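Local coordinates for PPC domain-containing protein (Archaeoglobus fulgidus, PDB 2H6L), which is of unknown function but binds zinc and belongs to the PPC (plants and prokaryotes conserved) domain family, at residues 24-27 / 28-32; 79-83 / 84-88. All blocks are in the same frame, centred on the assembly; numbering follows the deposited sequence.

In the fold
Following the chain from the N terminus, contact 1 comes first and is complete before contact 2 begins, so the two stand in series and neither nest nor cross. Contact 1 lies within helix 22-33 and closes only helical turns. Contact 2 closes the tight loop of the hairpin between strands 70-82 and 85-96, part of the large antiparallel sheet. Their centres are about 11 Å apart, and the helix packs on the hairpin. Leu30 CD1 lies 3.4 Å from Val79 CG2, and the Glu27 side chain reaches strand 85-96. That strand then runs on to the zinc ligands His89 and His91.

Contact 1: residues 24-27 / 28-32; sequences RQIE and EFLEE
Arg24 O accepts the amide of Glu28, with 3.0 Å between Arg24 O and Glu28 N. The next three carbonyls do the same one residue further on. Gln25 O takes Phe29 N, Ile26 O takes Leu30 N and Glu27 O takes Glu31 N. The Ile26 bond is the straightest at the donor, 164° at the hydrogen, and Leu30 N lies nearly in line with the Ile26 carbonyl. This is the i to i+4 ladder of an alpha helix, here helix 22-33 of the PPC domain. Arg24 N itself donates to Asp21 OD2. Ile26 and Leu30 lie side by side and point the same way, with Ile26 CG2 3.8 Å from Leu30 CD1. That branch of Ile26 stands anti to its own backbone nitrogen, its CG1 branch at chi1 -66°, and both residues touch Cys88 on strand 85-96. Two side chains find polar partners outside the turns. Gln25 OE1 accepts the amide of Asp17, Gln25 NE2 makes a weak hydrogen bond to Lys20 O, and Glu27 OE2 probably accepts the amide of Cys88. Glu28 CG packs 3.2 Å from Arg24 O, and Glu31 CG meets Glu27 O at 3.1 Å. Phe29 meets Phe12 edge-to-face and Val3 of a second subunit.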
ATOM      1  N   ARG A  24       9.471   0.694 -16.538  1.00 22.19           N
ATOM      2  CA  ARG A  24      10.811   0.615 -17.115  1.00 22.11           C
ATOM      3  C   ARG A  24      11.901   1.243 -16.251  1.00 20.57           C
ATOM      4  O   ARG A  24      12.998   0.689 -16.130  1.00 19.59           O
ATOM      5  CB  ARG A  24      10.830   1.259 -18.504  1.00 24.84           C
ATOM      6  CG  ARG A  24       9.889   0.598 -19.504  1.00 31.39           C
ATOM      7  CD  ARG A  24      10.296  -0.835 -19.804  1.00 34.51           C
ATOM      8  NE  ARG A  24       9.315  -1.509 -20.652  1.00 39.11           N
ATOM      9  CZ  ARG A  24       9.464  -2.733 -21.150  1.00 40.10           C
ATOM     10  NH1 ARG A  24      10.560  -3.432 -20.890  1.00 40.97           N
ATOM     11  NH2 ARG A  24       8.513  -3.262 -21.906  1.00 40.96           N
ATOM     12  N   GLN A  25      11.611   2.397 -15.655  1.00 19.59           N
ATOM     13  CA  GLN A  25      12.595   3.070 -14.813  1.00 18.19           C
ATOM     14  C   GLN A  25      12.951   2.237 -13.596  1.00 17.79           C
ATOM     15  O   GLN A  25      14.118   2.101 -13.247  1.00 19.11           O
ATOM     16  CB  GLN A  25      12.075   4.431 -14.367  1.00 18.82           C
ATOM     17  CG  GLN A  25      11.902   5.402 -15.512  1.00 21.49           C
ATOM     18  CD  GLN A  25      11.619   6.812 -15.046  1.00 22.99           C
ATOM     19  OE1 GLN A  25      12.449   7.441 -14.393  1.00 22.71           O
ATOM     20  NE2 GLN A  25      10.440   7.315 -15.381  1.00 26.46           N
ATOM     21  N   ILE A  26      11.940   1.676 -12.947  1.00 16.71           N
ATOM     22  CA  ILE A  26      12.184   0.850 -11.780  1.00 15.63           C
ATOM     23  C   ILE A  26      13.040  -0.345 -12.186  1.00 16.31           C
ATOM     24  O   ILE A  26      14.036  -0.658 -11.535  1.00 15.89           O
ATOM     25  CB  ILE A  26      10.848   0.361 -11.162  1.00 14.10           C
ATOM     26  CG1 ILE A  26      10.082   1.571 -10.602  1.00 15.21           C
ATOM     27  CG2 ILE A  26      11.118  -0.683 -10.071  1.00 11.80           C
ATOM     28  CD1 ILE A  26       8.759   1.239  -9.920  1.00 11.85           C
ATOM     29  N   GLU A  27      12.660  -1.004 -13.275  1.00 18.06           N
ATOM     30  CA  GLU A  27      13.409  -2.162 -13.743  1.00 21.08           C
ATOM     31  C   GLU A  27      14.865  -1.811 -14.030  1.00 21.11           C
ATOM     32  O   GLU A  27      15.754  -2.623 -13.798  1.00 22.40           O
ATOM     33  CB  GLU A  27      12.740  -2.769 -14.985  1.00 23.92           C
ATOM     34  CG  GLU A  27      11.273  -3.148 -14.748  1.00 30.47           C
ATOM     35  CD  GLU A  27      10.787  -4.288 -15.628  1.00 34.71           C
ATOM     36  OE1 GLU A  27      11.158  -4.324 -16.822  1.00 36.70           O
ATOM     37  OE2 GLU A  27      10.018  -5.144 -15.126  1.00 35.81           O
ATOM     38  N   GLU A  28      15.119  -0.603 -14.525  1.00 21.43           N
ATOM     39  CA  GLU A  28      16.496  -0.206 -14.800  1.00 22.56           C
ATOM     40  C   GLU A  28      17.233  -0.070 -13.478  1.00 22.10           C
ATOM     41  O   GLU A  28      18.385  -0.483 -13.348  1.00 22.20           O
ATOM     42  CB  GLU A  28      16.535   1.113 -15.576  1.00 25.11           C
ATOM     43  CG  GLU A  28      16.075   0.977 -17.024  1.00 28.00           C
ATOM     44  CD  GLU A  28      15.960   2.314 -17.733  1.00 31.77           C
ATOM     45  OE1 GLU A  28      16.955   3.069 -17.747  1.00 32.88           O
ATOM     46  OE2 GLU A  28      14.873   2.606 -18.276  1.00 34.41           O
ATOM     47  N   PHE A  29      16.562   0.507 -12.488  1.00 21.55           N
ATOM     48  CA  PHE A  29      17.165   0.669 -11.177  1.00 21.42           C
ATOM     49  C   PHE A  29      17.547  -0.691 -10.585  1.00 22.06           C
ATOM     50  O   PHE A  29      18.658  -0.874 -10.079  1.00 22.71           O
ATOM     51  CB  PHE A  29      16.186   1.360 -10.233  1.00 21.17           C
ATOM     52  CG  PHE A  29      16.659   1.399  -8.815  1.00 20.21           C
ATOM     53  CD1 PHE A  29      17.734   2.198  -8.454  1.00 18.64           C
ATOM     54  CD2 PHE A  29      16.054   0.605  -7.844  1.00 19.79           C
ATOM     55  CE1 PHE A  29      18.207   2.205  -7.146  1.00 21.11           C
ATOM     56  CE2 PHE A  29      16.515   0.604  -6.533  1.00 18.97           C
ATOM     57  CZ  PHE A  29      17.597   1.407  -6.181  1.00 19.46           C
ATOM     58  N   LEU A  30      16.617  -1.639 -10.647  1.00 20.86           N
ATOM     59  CA  LEU A  30      16.839  -2.977 -10.108  1.00 20.83           C
ATOM     60  C   LEU A  30      18.030  -3.673 -10.760  1.00 20.19           C
ATOM     61  O   LEU A  30      18.839  -4.302 -10.074  1.00 17.84           O
ATOM     62  CB  LEU A  30      15.570  -3.827 -10.279  1.00 18.78           C
ATOM     63  CG  LEU A  30      14.323  -3.226  -9.613  1.00 19.66           C
ATOM     64  CD1 LEU A  30      13.059  -3.990 -10.009  1.00 20.16           C
ATOM     65  CD2 LEU A  30      14.520  -3.258  -8.113  1.00 16.87           C
ATOM     66  N   GLU A  31      18.128  -3.571 -12.083  1.00 22.40           N
ATOM     67  CA  GLU A  31      19.230  -4.191 -12.824  1.00 24.83           C
ATOM     68  C   GLU A  31      20.560  -3.592 -12.376  1.00 24.54           C
ATOM     69  O   GLU A  31      21.545  -4.301 -12.176  1.00 22.84           O
ATOM     70  CB  GLU A  31      19.055  -3.967 -14.331  1.00 28.86           C
ATOM     71  CG  GLU A  31      17.832  -4.642 -14.951  1.00 35.76           C
ATOM     72  CD  GLU A  31      18.100  -6.074 -15.395  1.00 40.84           C
ATOM     73  OE1 GLU A  31      18.650  -6.858 -14.592  1.00 43.50           O
ATOM     74  OE2 GLU A  31      17.754  -6.417 -16.550  1.00 41.44           O
ATOM     75  N   GLU A  32      20.574  -2.274 -12.213  1.00 25.34           N
ATOM     76  CA  GLU A  32      21.774  -1.562 -11.793  1.00 25.17           C
ATOM     77  C   GLU A  32      22.242  -1.983 -10.410  1.00 22.49           C
ATOM     78  O   GLU A  32      23.442  -2.141 -10.170  1.00 22.22           O
ATOM     79  CB  GLU A  32      21.513  -0.056 -11.818  1.00 30.31           C
ATOM     80  CG  GLU A  32      22.589   0.778 -11.150  1.00 37.94           C
ATOM     81  CD  GLU A  32      22.296   2.259 -11.229  1.00 41.80           C
ATOM     82  OE1 GLU A  32      21.204   2.670 -10.781  1.00 44.38           O
ATOM     83  OE2 GLU A  32      23.158   3.009 -11.739  1.00 44.53           O
TER

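Contact 2: residues 79-83 / 84-88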
ATOM      1  N   VAL A  79       9.081  -7.520  -6.726  1.00 15.05           N
ATOM      2  CA  VAL A  79      10.109  -7.825  -7.710  1.00 17.01           C
ATOM      3  C   VAL A  79      10.481  -9.284  -7.524  1.00 18.30           C
ATOM      4  O   VAL A  79      10.590  -9.766  -6.394  1.00 18.95           O
ATOM      5  CB  VAL A  79      11.381  -6.989  -7.484  1.00 16.88           C
ATOM      6  CG1 VAL A  79      12.482  -7.466  -8.419  1.00 18.25           C
ATOM      7  CG2 VAL A  79      11.084  -5.516  -7.698  1.00 13.23           C
ATOM      8  N   SER A  80      10.663  -9.987  -8.635  1.00 20.43           N
ATOM      9  CA  SER A  80      11.045 -11.391  -8.602  1.00 23.24           C
ATOM     10  C   SER A  80      11.751 -11.711  -9.913  1.00 25.05           C
ATOM     11  O   SER A  80      11.928 -10.823 -10.750  1.00 24.52           O
ATOM     12  CB  SER A  80       9.815 -12.285  -8.405  1.00 20.85           C
ATOM     13  OG  SER A  80       8.764 -11.918  -9.275  1.00 24.16           O
HETATM   14  N   MSE A  81      12.158 -12.963 -10.091  1.00 27.46           N
HETATM   15  CA  MSE A  81      12.862 -13.352 -11.306  1.00 29.65           C
HETATM   16  C   MSE A  81      11.997 -14.014 -12.368  1.00 30.43           C
HETATM   17  O   MSE A  81      11.290 -14.984 -12.102  1.00 27.89           O
HETATM   18  CB  MSE A  81      14.040 -14.270 -10.962  1.00 33.33           C
HETATM   19  CG  MSE A  81      15.186 -13.577 -10.226  1.00 40.01           C
HETATM   20 SE   MSE A  81      16.158 -12.273 -11.310  1.00 51.23          SE
HETATM   21  CE  MSE A  81      17.416 -13.488 -12.142  1.00 44.62           C
ATOM     22  N   LYS A  82      12.064 -13.462 -13.574  1.00 31.90           N
ATOM     23  CA  LYS A  82      11.339 -13.981 -14.728  1.00 35.47           C
ATOM     24  C   LYS A  82      12.287 -13.849 -15.919  1.00 36.98           C
ATOM     25  O   LYS A  82      12.815 -12.766 -16.186  1.00 35.82           O
ATOM     26  CB  LYS A  82      10.062 -13.175 -14.986  1.00 34.94           C
ATOM     27  CG  LYS A  82       9.227 -13.714 -16.144  1.00 38.45           C
ATOM     28  CD  LYS A  82       7.906 -12.963 -16.306  1.00 40.83           C
ATOM     29  CE  LYS A  82       7.069 -13.537 -17.448  1.00 41.45           C
ATOM     30  NZ  LYS A  82       5.779 -12.812 -17.631  1.00 40.86           N
ATOM     31  N   ASP A  83      12.514 -14.948 -16.626  1.00 39.20           N
ATOM     32  CA  ASP A  83      13.419 -14.923 -17.769  1.00 41.24           C
ATOM     33  C   ASP A  83      14.795 -14.423 -17.317  1.00 42.38           C
ATOM     34  O   ASP A  83      15.430 -13.606 -17.988  1.00 42.41           O
ATOM     35  CB  ASP A  83      12.866 -14.015 -18.876  1.00 42.91           C
ATOM     36  CG  ASP A  83      11.499 -14.463 -19.376  1.00 45.18           C
ATOM     37  OD1 ASP A  83      11.332 -15.668 -19.668  1.00 46.72           O
ATOM     38  OD2 ASP A  83      10.590 -13.611 -19.485  1.00 45.59           O
ATOM     39  N   SER A  84      15.230 -14.914 -16.158  1.00 43.11           N
ATOM     40  CA  SER A  84      16.530 -14.585 -15.565  1.00 43.01           C
ATOM     41  C   SER A  84      16.861 -13.106 -15.369  1.00 41.86           C
ATOM     42  O   SER A  84      18.020 -12.708 -15.490  1.00 41.66           O
ATOM     43  CB  SER A  84      17.651 -15.230 -16.380  1.00 44.19           C
ATOM     44  OG  SER A  84      17.792 -14.576 -17.625  1.00 45.77           O
ATOM     45  N   LYS A  85      15.855 -12.294 -15.069  1.00 39.45           N
ATOM     46  CA  LYS A  85      16.081 -10.875 -14.833  1.00 37.24           C
ATOM     47  C   LYS A  85      14.991 -10.318 -13.929  1.00 34.51           C
ATOM     48  O   LYS A  85      13.857 -10.800 -13.936  1.00 32.54           O
ATOM     49  CB  LYS A  85      16.107 -10.102 -16.155  1.00 39.36           C
ATOM     50  CG  LYS A  85      14.784 -10.083 -16.895  1.00 42.80           C
ATOM     51  CD  LYS A  85      14.869  -9.253 -18.172  1.00 46.76           C
ATOM     52  CE  LYS A  85      15.145  -7.787 -17.875  1.00 48.39           C
ATOM     53  NZ  LYS A  85      15.181  -6.961 -19.116  1.00 50.51           N
ATOM     54  N   PRO A  86      15.320  -9.292 -13.133  1.00 31.87           N
ATOM     55  CA  PRO A  86      14.305  -8.720 -12.242  1.00 30.24           C
ATOM     56  C   PRO A  86      13.025  -8.321 -12.980  1.00 28.68           C
ATOM     57  O   PRO A  86      13.055  -7.558 -13.948  1.00 27.81           O
ATOM     58  CB  PRO A  86      15.034  -7.536 -11.602  1.00 29.99           C
ATOM     59  CG  PRO A  86      16.120  -7.204 -12.595  1.00 31.65           C
ATOM     60  CD  PRO A  86      16.587  -8.553 -13.045  1.00 30.90           C
ATOM     61  N   PHE A  87      11.903  -8.856 -12.513  1.00 25.68           N
ATOM     62  CA  PHE A  87      10.610  -8.587 -13.127  1.00 23.99           C
ATOM     63  C   PHE A  87       9.625  -7.969 -12.130  1.00 22.71           C
ATOM     64  O   PHE A  87       9.433  -8.492 -11.033  1.00 20.28           O
ATOM     65  CB  PHE A  87      10.035  -9.887 -13.677  1.00 23.39           C
ATOM     66  CG  PHE A  87       8.668  -9.738 -14.264  1.00 25.57           C
ATOM     67  CD1 PHE A  87       8.491  -9.131 -15.501  1.00 25.42           C
ATOM     68  CD2 PHE A  87       7.551 -10.195 -13.573  1.00 23.50           C
ATOM     69  CE1 PHE A  87       7.222  -8.982 -16.046  1.00 25.83           C
ATOM     70  CE2 PHE A  87       6.277 -10.051 -14.105  1.00 25.13           C
ATOM     71  CZ  PHE A  87       6.110  -9.443 -15.347  1.00 25.30           C
ATOM     72  N   CYS A  88       9.003  -6.858 -12.519  1.00 23.00           N
ATOM     73  CA  CYS A  88       8.048  -6.169 -11.655  1.00 20.77           C
ATOM     74  C   CYS A  88       6.601  -6.593 -11.897  1.00 19.71           C
ATOM     75  O   CYS A  88       6.160  -6.703 -13.037  1.00 19.29           O
ATOM     76  CB  CYS A  88       8.135  -4.646 -11.849  1.00 20.48           C
ATOM     77  SG  CYS A  88       9.681  -3.853 -11.340  1.00 25.69           S
TER
HETATM   78  O   HOH W   1       7.589  -9.649  -9.653  1.00 14.10           O
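The Phe87 ring carries the side chain of Lys82 over one face. Lys82 CD sits 3.7 Å from the Phe87 ring centroid, 4° off the normal, a CH-pi contact. With CG anti to the backbone nitrogen (chi1 -177°) and the chain extended beyond it, Lys82 runs across the ring. Its NZ ends off-centre, 4.6 Å from the Phe87 centroid, in a cation-pi contact; Phe136 gives a second. Replacing Phe87 by an alanine would probably leave the aliphatic chain of Lys82 without that surface and its amino group with Phe136 as the remaining ring. The pair stands on one side of an antiparallel beta hairpin turning at Asp83 and Ser84. The Phe87 side chain is about 5 Å from that of the zinc ligand His89 and touches Arg127. Phe87 N lies 2.6 Å from Ser80 O, and Ser80 N donates to Phe87 O, a hydrogen-bonded pair. A water bridges Phe87 O and Ser80 OG, which Trp138 NE1 engages as well. Selenomethionine Met81, bent at chi2 and chi3, lies back over the turn, its CE 3.3 Å from Ser84 C. On this opposite side, Val79 CG1 lies 4.1 Å from Pro86 CB, and Val79 and Cys88 touch Ile40.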